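Local coordinates for exported protein (Bacteroides fragilis, PDB 4JX0) that is of unknown function but binds magnesium and joins a BT_3987-like N-terminal domain to a C-terminal domain of the F5/F8 type C family, at residues D36-G41 / E155-A160; E66-V71 / E123-L128; V83-E88 / I146-E151. All coordinates share one frame; numbering follows the deposited sequence.

Contact 1: residues D36-G41 / E155-A160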
loop_
_atom_site.group_PDB
_atom_site.type_symbol
_atom_site.label_atom_id
_atom_site.label_comp_id
_atom_site.label_asym_id
_atom_site.label_seq_id
_atom_site.Cartn_x
_atom_site.Cartn_y
_atom_site.Cartn_z
ATOM N N ASP A 36 -17.817 -23.754 -25.353
ATOM C CA ASP A 36 -16.565 -23.088 -25.003
ATOM C C ASP A 36 -16.895 -22.121 -23.889
ATOM O O ASP A 36 -17.965 -21.518 -23.916
ATOM C CB ASP A 36 -15.934 -22.366 -26.215
ATOM C CG ASP A 36 -15.482 -23.303 -27.322
ATOM O OD1 ASP A 36 -15.076 -24.445 -27.007
ATOM O OD2 ASP A 36 -15.539 -22.898 -28.504
ATOM N N LEU A 37 -16.049 -22.034 -22.866
ATOM C CA LEU A 37 -16.348 -21.173 -21.725
ATOM C C LEU A 37 -15.472 -19.941 -21.726
ATOM O O LEU A 37 -14.295 -20.038 -22.055
ATOM C CB LEU A 37 -16.169 -21.940 -20.409
ATOM C CG LEU A 37 -16.971 -23.225 -20.268
ATOM C CD1 LEU A 37 -16.521 -24.015 -19.069
ATOM C CD2 LEU A 37 -18.449 -22.939 -20.188
ATOM N N VAL A 38 -16.059 -18.784 -21.359
ATOM C CA VAL A 38 -15.361 -17.499 -21.219
ATOM C C VAL A 38 -15.318 -17.212 -19.718
ATOM O O VAL A 38 -16.347 -17.295 -19.051
ATOM C CB VAL A 38 -16.029 -16.357 -22.023
ATOM C CG1 VAL A 38 -15.222 -15.070 -21.915
ATOM C CG2 VAL A 38 -16.203 -16.754 -23.482
ATOM N N TYR A 39 -14.136 -16.926 -19.169
ATOM C CA TYR A 39 -14.012 -16.724 -17.730
ATOM C C TYR A 39 -12.852 -15.796 -17.387
ATOM O O TYR A 39 -12.081 -15.406 -18.264
ATOM C CB TYR A 39 -13.842 -18.097 -17.037
ATOM C CG TYR A 39 -12.592 -18.853 -17.438
ATOM C CD1 TYR A 39 -12.531 -19.545 -18.642
ATOM C CD2 TYR A 39 -11.496 -18.927 -16.593
ATOM C CE1 TYR A 39 -11.385 -20.239 -19.017
ATOM C CE2 TYR A 39 -10.355 -19.635 -16.947
ATOM C CZ TYR A 39 -10.305 -20.303 -18.157
ATOM O OH TYR A 39 -9.178 -20.994 -18.537
ATOM N N LEU A 40 -12.753 -15.448 -16.099
ATOM C CA LEU A 40 -11.727 -14.556 -15.566
ATOM C C LEU A 40 -10.454 -15.334 -15.178
ATOM O O LEU A 40 -10.520 -16.306 -14.415
ATOM C CB LEU A 40 -12.286 -13.801 -14.331
ATOM C CG LEU A 40 -12.562 -12.320 -14.474
ATOM C CD1 LEU A 40 -13.481 -12.051 -15.595
ATOM C CD2 LEU A 40 -13.195 -11.785 -13.202
ATOM N N GLY A 41 -9.313 -14.875 -15.683
ATOM C CA GLY A 41 -8.007 -15.444 -15.368
ATOM C C GLY A 41 -7.383 -14.735 -14.178
ATOM O O GLY A 41 -7.174 -13.520 -14.230
ATOM N N GLU A 155 -23.074 -18.635 -30.515
ATOM C CA GLU A 155 -23.521 -20.034 -30.425
ATOM C C GLU A 155 -22.453 -20.957 -29.811
ATOM O O GLU A 155 -21.290 -20.877 -30.184
ATOM C CB GLU A 155 -23.930 -20.568 -31.810
ATOM C CG GLU A 155 -25.034 -19.759 -32.476
ATOM C CD GLU A 155 -25.671 -20.383 -33.705
ATOM O OE1 GLU A 155 -25.250 -21.488 -34.117
ATOM O OE2 GLU A 155 -26.649 -19.792 -34.217
ATOM N N HIS A 156 -22.870 -21.860 -28.895
ATOM C CA HIS A 156 -21.997 -22.815 -28.198
ATOM C C HIS A 156 -20.865 -22.082 -27.472
ATOM O O HIS A 156 -19.703 -22.470 -27.552
ATOM C CB HIS A 156 -21.450 -23.888 -29.153
ATOM C CG HIS A 156 -22.514 -24.787 -29.693
ATOM N ND1 HIS A 156 -22.753 -26.030 -29.145
ATOM C CD2 HIS A 156 -23.375 -24.587 -30.715
ATOM C CE1 HIS A 156 -23.754 -26.546 -29.838
ATOM N NE2 HIS A 156 -24.165 -25.707 -30.787
ATOM N N LEU A 157 -21.239 -21.006 -26.771
ATOM C CA LEU A 157 -20.340 -20.157 -26.003
ATOM C C LEU A 157 -21.092 -19.610 -24.804
ATOM O O LEU A 157 -22.245 -19.202 -24.952
ATOM C CB LEU A 157 -19.823 -19.003 -26.873
ATOM C CG LEU A 157 -18.715 -18.139 -26.265
ATOM C CD1 LEU A 157 -17.384 -18.863 -26.273
ATOM C CD2 LEU A 157 -18.600 -16.835 -26.996
ATOM N N ALA A 158 -20.447 -19.581 -23.632
ATOM C CA ALA A 158 -21.078 -19.075 -22.421
ATOM C C ALA A 158 -20.059 -18.612 -21.394
ATOM O O ALA A 158 -18.897 -19.014 -21.445
ATOM C CB ALA A 158 -21.939 -20.162 -21.819
ATOM N N ILE A 159 -20.499 -17.777 -20.442
ATOM C CA ILE A 159 -19.643 -17.359 -19.339
ATOM C C ILE A 159 -19.647 -18.528 -18.354
ATOM O O ILE A 159 -20.720 -19.070 -18.078
ATOM C CB ILE A 159 -20.108 -16.021 -18.707
ATOM C CG1 ILE A 159 -19.922 -14.854 -19.702
ATOM C CG2 ILE A 159 -19.339 -15.735 -17.408
ATOM C CD1 ILE A 159 -20.926 -13.780 -19.533
ATOM N N ALA A 160 -18.465 -18.950 -17.858
ATOM C CA ALA A 160 -18.366 -20.091 -16.939
ATOM C C ALA A 160 -19.170 -19.862 -15.651
ATOM O O ALA A 160 -19.361 -18.718 -15.231
ATOM C CB ALA A 160 -16.912 -20.370 -16.596
#
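Val-38 and Leu-157 meet through their branch ends: CG2 of Val-38 lies 3.7 Å from CD1 of Leu-157. The valine places CG1 anti to its backbone N (chi1 -176°), which leaves CG2 beside that nitrogen and turned to the leucine. The same CD1 of Leu-157 also reaches back to CB of Asp-36 at 3.8 Å, so one methyl group bridges the two residues that flank Leu-37. These side chains share a sheet face with Ile-159, and strand 142-150 lies against it: Leu-148 packs on Val-38, and Met-150 on Leu-157 and Ile-159.

The other face is built differently. Ala-160 sets its CB 3.8 Å from CB of Tyr-39 and 4.2 Å from CB of Leu-37. Tyr-39 holds CG between its backbone N and carbonyl carbon (chi1 63°), and its ring leads away to pack on Ile-25 of helix 23-31, with OH hydrogen-bonded to Glu-22 just before that helix. Gln-28 of the helix touches both Leu-37 and Ala-160.

Four backbone bonds run between the segments and identify the pairing as parallel, with Asp-36, Leu-37 and Val-38 opposite Leu-157, Ala-158 and Ile-159. Val-38 is held through both its backbone N and its backbone O: the N reaches Ala-158 O at 2.8 Å, and the O receives Ala-160 N at 2.9 Å. The first rung is longer, Asp-36 N to His-156 O at 3.2 Å, with the donor 45° out of the carbonyl plane.

The chemistry is thus split: backbone amides supply the polar cohesion, while the side chains crossing between the strands contribute carbon contacts. Strand 157-159, the last in its sheet within this chain, is therefore attached through peptide groups on one edge and through apolar packing on its Leu-157 face.

Contact 2: residues E66-V71 / E123-L128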
loop_
_atom_site.group_PDB
_atom_site.type_symbol
_atom_site.label_atom_id
_atom_site.label_comp_id
_atom_site.label_asym_id
_atom_site.label_seq_id
_atom_site.Cartn_x
_atom_site.Cartn_y
_atom_site.Cartn_z
ATOM N N GLU A 66 -6.044 2.022 -11.957
ATOM C CA GLU A 66 -6.569 1.116 -12.974
ATOM C C GLU A 66 -6.336 -0.334 -12.562
ATOM O O GLU A 66 -5.247 -0.662 -12.096
ATOM C CB GLU A 66 -5.879 1.385 -14.315
ATOM C CG GLU A 66 -6.160 2.765 -14.882
ATOM C CD GLU A 66 -5.370 3.093 -16.132
ATOM O OE1 GLU A 66 -4.129 3.228 -16.029
ATOM O OE2 GLU A 66 -5.993 3.241 -17.210
ATOM N N LEU A 67 -7.350 -1.203 -12.753
ATOM C CA LEU A 67 -7.275 -2.629 -12.450
ATOM C C LEU A 67 -7.504 -3.384 -13.734
ATOM O O LEU A 67 -8.595 -3.296 -14.291
ATOM C CB LEU A 67 -8.324 -3.005 -11.407
ATOM C CG LEU A 67 -7.880 -2.914 -9.965
ATOM C CD1 LEU A 67 -9.076 -2.734 -9.055
ATOM C CD2 LEU A 67 -7.084 -4.162 -9.564
ATOM N N SER A 68 -6.476 -4.082 -14.236
ATOM C CA SER A 68 -6.576 -4.847 -15.477
ATOM C C SER A 68 -6.854 -6.318 -15.149
ATOM O O SER A 68 -6.113 -6.916 -14.373
ATOM C CB SER A 68 -5.298 -4.701 -16.290
ATOM O OG SER A 68 -5.487 -5.182 -17.610
ATOM N N PHE A 69 -7.951 -6.880 -15.702
ATOM C CA PHE A 69 -8.366 -8.266 -15.485
ATOM C C PHE A 69 -8.208 -9.079 -16.752
ATOM O O PHE A 69 -8.675 -8.645 -17.799
ATOM C CB PHE A 69 -9.834 -8.314 -15.050
ATOM C CG PHE A 69 -10.108 -7.636 -13.738
ATOM C CD1 PHE A 69 -9.951 -8.320 -12.539
ATOM C CD2 PHE A 69 -10.508 -6.311 -13.696
ATOM C CE1 PHE A 69 -10.191 -7.691 -11.327
ATOM C CE2 PHE A 69 -10.763 -5.688 -12.476
ATOM C CZ PHE A 69 -10.590 -6.378 -11.301
ATOM N N LYS A 70 -7.601 -10.270 -16.654
ATOM C CA LYS A 70 -7.418 -11.168 -17.798
ATOM C C LYS A 70 -8.708 -11.947 -18.051
ATOM O O LYS A 70 -9.306 -12.446 -17.094
ATOM C CB LYS A 70 -6.259 -12.136 -17.517
ATOM C CG LYS A 70 -5.770 -12.896 -18.738
ATOM C CD LYS A 70 -4.361 -13.478 -18.536
ATOM C CE LYS A 70 -4.351 -14.727 -17.689
ATOM N NZ LYS A 70 -2.970 -15.224 -17.454
ATOM N N VAL A 71 -9.152 -12.040 -19.312
ATOM C CA VAL A 71 -10.363 -12.781 -19.671
ATOM C C VAL A 71 -9.953 -13.891 -20.613
ATOM O O VAL A 71 -9.488 -13.596 -21.709
ATOM C CB VAL A 71 -11.456 -11.884 -20.291
ATOM C CG1 VAL A 71 -12.730 -12.687 -20.555
ATOM C CG2 VAL A 71 -11.746 -10.674 -19.407
ATOM N N GLU A 123 -6.978 -14.995 -25.041
ATOM C CA GLU A 123 -7.033 -14.050 -23.927
ATOM C C GLU A 123 -7.265 -12.621 -24.393
ATOM O O GLU A 123 -6.995 -12.272 -25.541
ATOM C CB GLU A 123 -5.718 -14.071 -23.118
ATOM C CG GLU A 123 -5.231 -15.445 -22.677
ATOM C CD GLU A 123 -3.982 -15.447 -21.809
ATOM O OE1 GLU A 123 -3.173 -14.497 -21.918
ATOM O OE2 GLU A 123 -3.790 -16.423 -21.047
ATOM N N THR A 124 -7.745 -11.791 -23.470
ATOM C CA THR A 124 -7.914 -10.346 -23.651
ATOM C C THR A 124 -7.896 -9.719 -22.240
ATOM O O THR A 124 -7.710 -10.441 -21.252
ATOM C CB THR A 124 -9.171 -9.998 -24.485
ATOM O OG1 THR A 124 -9.031 -8.673 -24.989
ATOM C CG2 THR A 124 -10.464 -10.093 -23.696
ATOM N N THR A 125 -8.058 -8.396 -22.151
ATOM C CA THR A 125 -8.101 -7.706 -20.866
ATOM C C THR A 125 -9.276 -6.744 -20.844
ATOM O O THR A 125 -9.639 -6.174 -21.878
ATOM C CB THR A 125 -6.773 -6.957 -20.544
ATOM O OG1 THR A 125 -6.434 -6.080 -21.614
ATOM C CG2 THR A 125 -5.614 -7.895 -20.270
ATOM N N VAL A 126 -9.845 -6.552 -19.648
ATOM C CA VAL A 126 -10.936 -5.621 -19.379
ATOM C C VAL A 126 -10.453 -4.756 -18.214
ATOM O O VAL A 126 -9.814 -5.277 -17.300
ATOM C CB VAL A 126 -12.288 -6.319 -19.129
ATOM C CG1 VAL A 126 -12.794 -6.971 -20.407
ATOM C CG2 VAL A 126 -12.197 -7.345 -18.013
ATOM N N LYS A 127 -10.657 -3.437 -18.291
ATOM C CA LYS A 127 -10.124 -2.488 -17.310
ATOM C C LYS A 127 -11.206 -1.867 -16.433
ATOM O O LYS A 127 -12.290 -1.555 -16.916
ATOM C CB LYS A 127 -9.373 -1.362 -18.051
ATOM C CG LYS A 127 -8.079 -0.931 -17.384
ATOM C CD LYS A 127 -7.506 0.353 -17.995
ATOM C CE LYS A 127 -6.918 0.179 -19.381
ATOM N NZ LYS A 127 -6.485 1.473 -19.965
ATOM N N LEU A 128 -10.877 -1.659 -15.148
ATOM C CA LEU A 128 -11.710 -0.973 -14.165
ATOM C C LEU A 128 -10.887 0.176 -13.669
ATOM O O LEU A 128 -9.832 -0.056 -13.087
ATOM C CB LEU A 128 -12.112 -1.910 -13.018
ATOM C CG LEU A 128 -12.689 -1.265 -11.744
ATOM C CD1 LEU A 128 -13.812 -0.270 -12.049
ATOM C CD2 LEU A 128 -13.183 -2.321 -10.795
#
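Val-71 and Val-126 cross at about a right angle, their CG2 methyls 3.6 Å apart, on the face that also carries Phe-69 and Leu-128. Phe-69 lies alongside Leu-128, pointing the same way, and the edge of its ring at CE2 comes within 4.0 Å of CB of Leu-128. CB of the phenylalanine meets CG2 of Val-126 at 3.9 Å. With CG anti to the carbonyl carbon (chi1 -63°), the ring is directed back along the strand to the leucine.

The other face is polar. Lys-127, bent at chi3, brings NZ 3.3 Å from Glu-66 OE2 in a salt bridge whose hydrogen bond is weak, and the same amine has a stronger partner in Glu-113 of the neighbouring strand. Lys-70 NZ and Glu-123 OE2, at 3.9 Å, make a long pairing at the far end.

What positions all of these is the backbone. Six N-H...O hydrogen bonds link the segments, in reciprocal pairs at Leu-67/Leu-128, Phe-69/Val-126 and Val-71/Thr-124; Phe-69 N to Val-126 O (2.9 Å, 172° at the hydrogen) is nearly straight. Further out, Tyr-166 and Phe-69 set their rings edge-to-face. The apolar face packs on strands 81-87 and 142-150, and the other carries lysine, serine and threonine, as in one layer of a beta sandwich, consistent with the E-set assignment of this domain.

Contact 3: residues V83-E88 / I146-E151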
loop_
_atom_site.group_PDB
_atom_site.type_symbol
_atom_site.label_atom_id
_atom_site.label_comp_id
_atom_site.label_asym_id
_atom_site.label_seq_id
_atom_site.Cartn_x
_atom_site.Cartn_y
_atom_site.Cartn_z
ATOM N N VAL A 83 -16.228 -8.554 -24.656
ATOM C CA VAL A 83 -16.407 -8.811 -23.226
ATOM C C VAL A 83 -16.219 -7.528 -22.429
ATOM O O VAL A 83 -15.499 -6.624 -22.852
ATOM C CB VAL A 83 -15.462 -9.916 -22.697
ATOM C CG1 VAL A 83 -15.884 -11.280 -23.223
ATOM C CG2 VAL A 83 -13.992 -9.632 -23.033
ATOM N N ASN A 84 -16.855 -7.458 -21.264
ATOM C CA ASN A 84 -16.749 -6.297 -20.381
ATOM C C ASN A 84 -17.131 -6.670 -18.967
ATOM O O ASN A 84 -17.739 -7.718 -18.764
ATOM C CB ASN A 84 -17.646 -5.146 -20.891
ATOM C CG ASN A 84 -17.168 -3.746 -20.492
ATOM O OD1 ASN A 84 -16.369 -3.555 -19.554
ATOM N ND2 ASN A 84 -17.645 -2.731 -21.196
ATOM N N LEU A 85 -16.775 -5.820 -17.988
ATOM C CA LEU A 85 -17.160 -6.016 -16.588
ATOM C C LEU A 85 -18.293 -5.078 -16.226
ATOM O O LEU A 85 -18.454 -4.023 -16.838
ATOM C CB LEU A 85 -15.983 -5.748 -15.649
ATOM C CG LEU A 85 -14.905 -6.799 -15.615
ATOM C CD1 LEU A 85 -13.643 -6.228 -15.040
ATOM C CD2 LEU A 85 -15.344 -8.027 -14.823
HETATM N N MSE A 86 -19.056 -5.434 -15.209
HETATM C CA MSE A 86 -20.117 -4.561 -14.725
HETATM C C MSE A 86 -20.195 -4.667 -13.224
HETATM O O MSE A 86 -19.820 -5.688 -12.658
HETATM C CB MSE A 86 -21.464 -4.874 -15.392
HETATM C CG MSE A 86 -22.114 -6.164 -14.947
HETATM SE SE MSE A 86 -23.950 -6.166 -15.510
HETATM C CE MSE A 86 -24.733 -5.064 -14.053
ATOM N N LYS A 87 -20.668 -3.603 -12.585
ATOM C CA LYS A 87 -20.785 -3.543 -11.139
ATOM C C LYS A 87 -22.089 -4.184 -10.725
ATOM O O LYS A 87 -23.150 -3.617 -10.969
ATOM C CB LYS A 87 -20.702 -2.082 -10.666
ATOM C CG LYS A 87 -20.704 -1.892 -9.161
ATOM C CD LYS A 87 -20.425 -0.436 -8.826
ATOM C CE LYS A 87 -20.882 -0.034 -7.449
ATOM N NZ LYS A 87 -20.160 -0.757 -6.371
ATOM N N GLU A 88 -22.015 -5.385 -10.141
ATOM C CA GLU A 88 -23.186 -6.093 -9.640
ATOM C C GLU A 88 -23.057 -6.139 -8.123
ATOM O O GLU A 88 -22.396 -7.021 -7.576
ATOM C CB GLU A 88 -23.310 -7.490 -10.280
ATOM C CG GLU A 88 -24.612 -8.210 -9.945
ATOM C CD GLU A 88 -25.874 -7.520 -10.427
ATOM O OE1 GLU A 88 -26.182 -7.615 -11.637
ATOM O OE2 GLU A 88 -26.547 -6.869 -9.595
ATOM N N ILE A 146 -17.883 -7.204 -8.965
ATOM C CA ILE A 146 -17.999 -7.027 -10.416
ATOM C C ILE A 146 -18.178 -8.382 -11.080
ATOM O O ILE A 146 -17.637 -9.375 -10.580
ATOM C CB ILE A 146 -16.781 -6.267 -11.018
ATOM C CG1 ILE A 146 -15.451 -6.747 -10.417
ATOM C CG2 ILE A 146 -16.964 -4.783 -10.814
ATOM C CD1 ILE A 146 -14.234 -6.523 -11.281
ATOM N N LYS A 147 -18.949 -8.431 -12.185
ATOM C CA LYS A 147 -19.175 -9.683 -12.911
ATOM C C LYS A 147 -18.831 -9.509 -14.372
ATOM O O LYS A 147 -19.004 -8.423 -14.928
ATOM C CB LYS A 147 -20.618 -10.216 -12.746
ATOM C CG LYS A 147 -21.729 -9.361 -13.340
ATOM C CD LYS A 147 -23.082 -10.039 -13.132
ATOM C CE LYS A 147 -24.230 -9.287 -13.767
ATOM N NZ LYS A 147 -25.546 -9.937 -13.514
ATOM N N LEU A 148 -18.344 -10.594 -14.991
ATOM C CA LEU A 148 -17.987 -10.609 -16.404
ATOM C C LEU A 148 -19.249 -10.760 -17.254
ATOM O O LEU A 148 -20.168 -11.498 -16.873
ATOM C CB LEU A 148 -17.007 -11.763 -16.667
ATOM C CG LEU A 148 -16.453 -11.883 -18.072
ATOM C CD1 LEU A 148 -15.545 -10.724 -18.413
ATOM C CD2 LEU A 148 -15.738 -13.193 -18.252
ATOM N N THR A 149 -19.298 -10.052 -18.399
ATOM C CA THR A 149 -20.445 -10.086 -19.316
ATOM C C THR A 149 -19.988 -10.204 -20.763
ATOM O O THR A 149 -18.846 -9.887 -21.069
ATOM C CB THR A 149 -21.301 -8.813 -19.150
ATOM O OG1 THR A 149 -20.570 -7.670 -19.605
ATOM C CG2 THR A 149 -21.763 -8.595 -17.726
HETATM N N MSE A 150 -20.892 -10.649 -21.646
HETATM C CA MSE A 150 -20.684 -10.744 -23.094
HETATM C C MSE A 150 -21.689 -9.837 -23.766
HETATM O O MSE A 150 -22.848 -9.802 -23.340
HETATM C CB MSE A 150 -20.861 -12.175 -23.585
HETATM C CG MSE A 150 -19.684 -13.064 -23.293
HETATM SE SE MSE A 150 -19.866 -14.784 -24.185
HETATM C CE MSE A 150 -21.618 -15.332 -23.548
ATOM N N GLU A 151 -21.275 -9.111 -24.812
ATOM C CA GLU A 151 -22.174 -8.164 -25.474
ATOM C C GLU A 151 -23.292 -8.874 -26.260
ATOM O O GLU A 151 -24.473 -8.726 -25.917
ATOM C CB GLU A 151 -21.389 -7.219 -26.399
ATOM C CG GLU A 151 -22.195 -6.038 -26.910
ATOM C CD GLU A 151 -21.408 -5.153 -27.852
ATOM O OE1 GLU A 151 -20.545 -4.387 -27.362
ATOM O OE2 GLU A 151 -21.637 -5.239 -29.082
#
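Asn-84 O accepts two bonds from a single residue, Thr-149. The amide N of Thr-149 arrives at 2.8 Å almost in line with the carbonyl bond, whereas its OG1, at 3.0 Å, donates from 61° above the carbonyl plane. The hydroxyl can do this because OG1 sits between the threonine's own backbone N and carbonyl carbon (chi1 67°), which also sends CG2 toward Met-86. On the asparagine side, OD1 is engaged within its own strand, taking the N-H of Leu-85 at 2.8 Å in a markedly bent bond (135° at the hydrogen).

Next along the polar face, Met-86, a selenomethionine, runs beside Lys-147 and points the same way. Its SE lies 3.6 Å from Lys-147 CE, and its CG lies 3.7 Å from Thr-149 CG2, the side chains of Met-86 and Thr-149 crossing at about a right angle. The lysine, extended beyond CG, runs alongside both Met-86 and Glu-88 and ends in a salt bridge, NZ to Glu-88 OE1 at 3.1 Å, which reaches the carboxylate on its anti side. Glu-88 folds at chi2, its CB and CG lying against the lysine methylenes.

The opposite face is mainly apolar. Leu-85 CD1 touches Ile-146 CD1 at 3.8 Å, and Val-83 CG1 approaches CG of Met-150 at 4.2 Å. Phe-69 lies against both Leu-85 and Ile-146, and Val-38 against both Val-83 and Leu-148.

Reciprocal backbone hydrogen bonds at Asn-84 with Thr-149 and at Met-86 with Lys-147 mark these as hydrogen-bonded pairs of an antiparallel sheet. Strands 81-87 and 142-150 thus form an antiparallel pair whose inner face packs on strands 66-73 and 36-41, consistent with one layer of a sandwich.

From the N terminus, strand 36-41 opens the outermost loop, which contact 1 closes only when the chain reaches 155-160; contacts 2 and 3 both nest inside it. Within that loop the segments alternate: 66-71, 83-88, 123-128, 146-151. Contacts 2 and 3 therefore cross, each loop starting or ending inside the other. Strand 66-73 is the sheet neighbour of strand 36-41, and Gly-41 N lies 2.8 Å from Lys-70 O, probably a hydrogen bond joining contacts 1 and 2. Contact 3 meets the other two through side chains: Phe-69 CD2 lies 3.4 Å from Leu-85 CD1, and Leu-40 CD1 3.7 Å from Leu-148 CD2. Contact 3 thus packs face to face on the neighbouring strands of contacts 1 and 2, consistent with two sandwich layers.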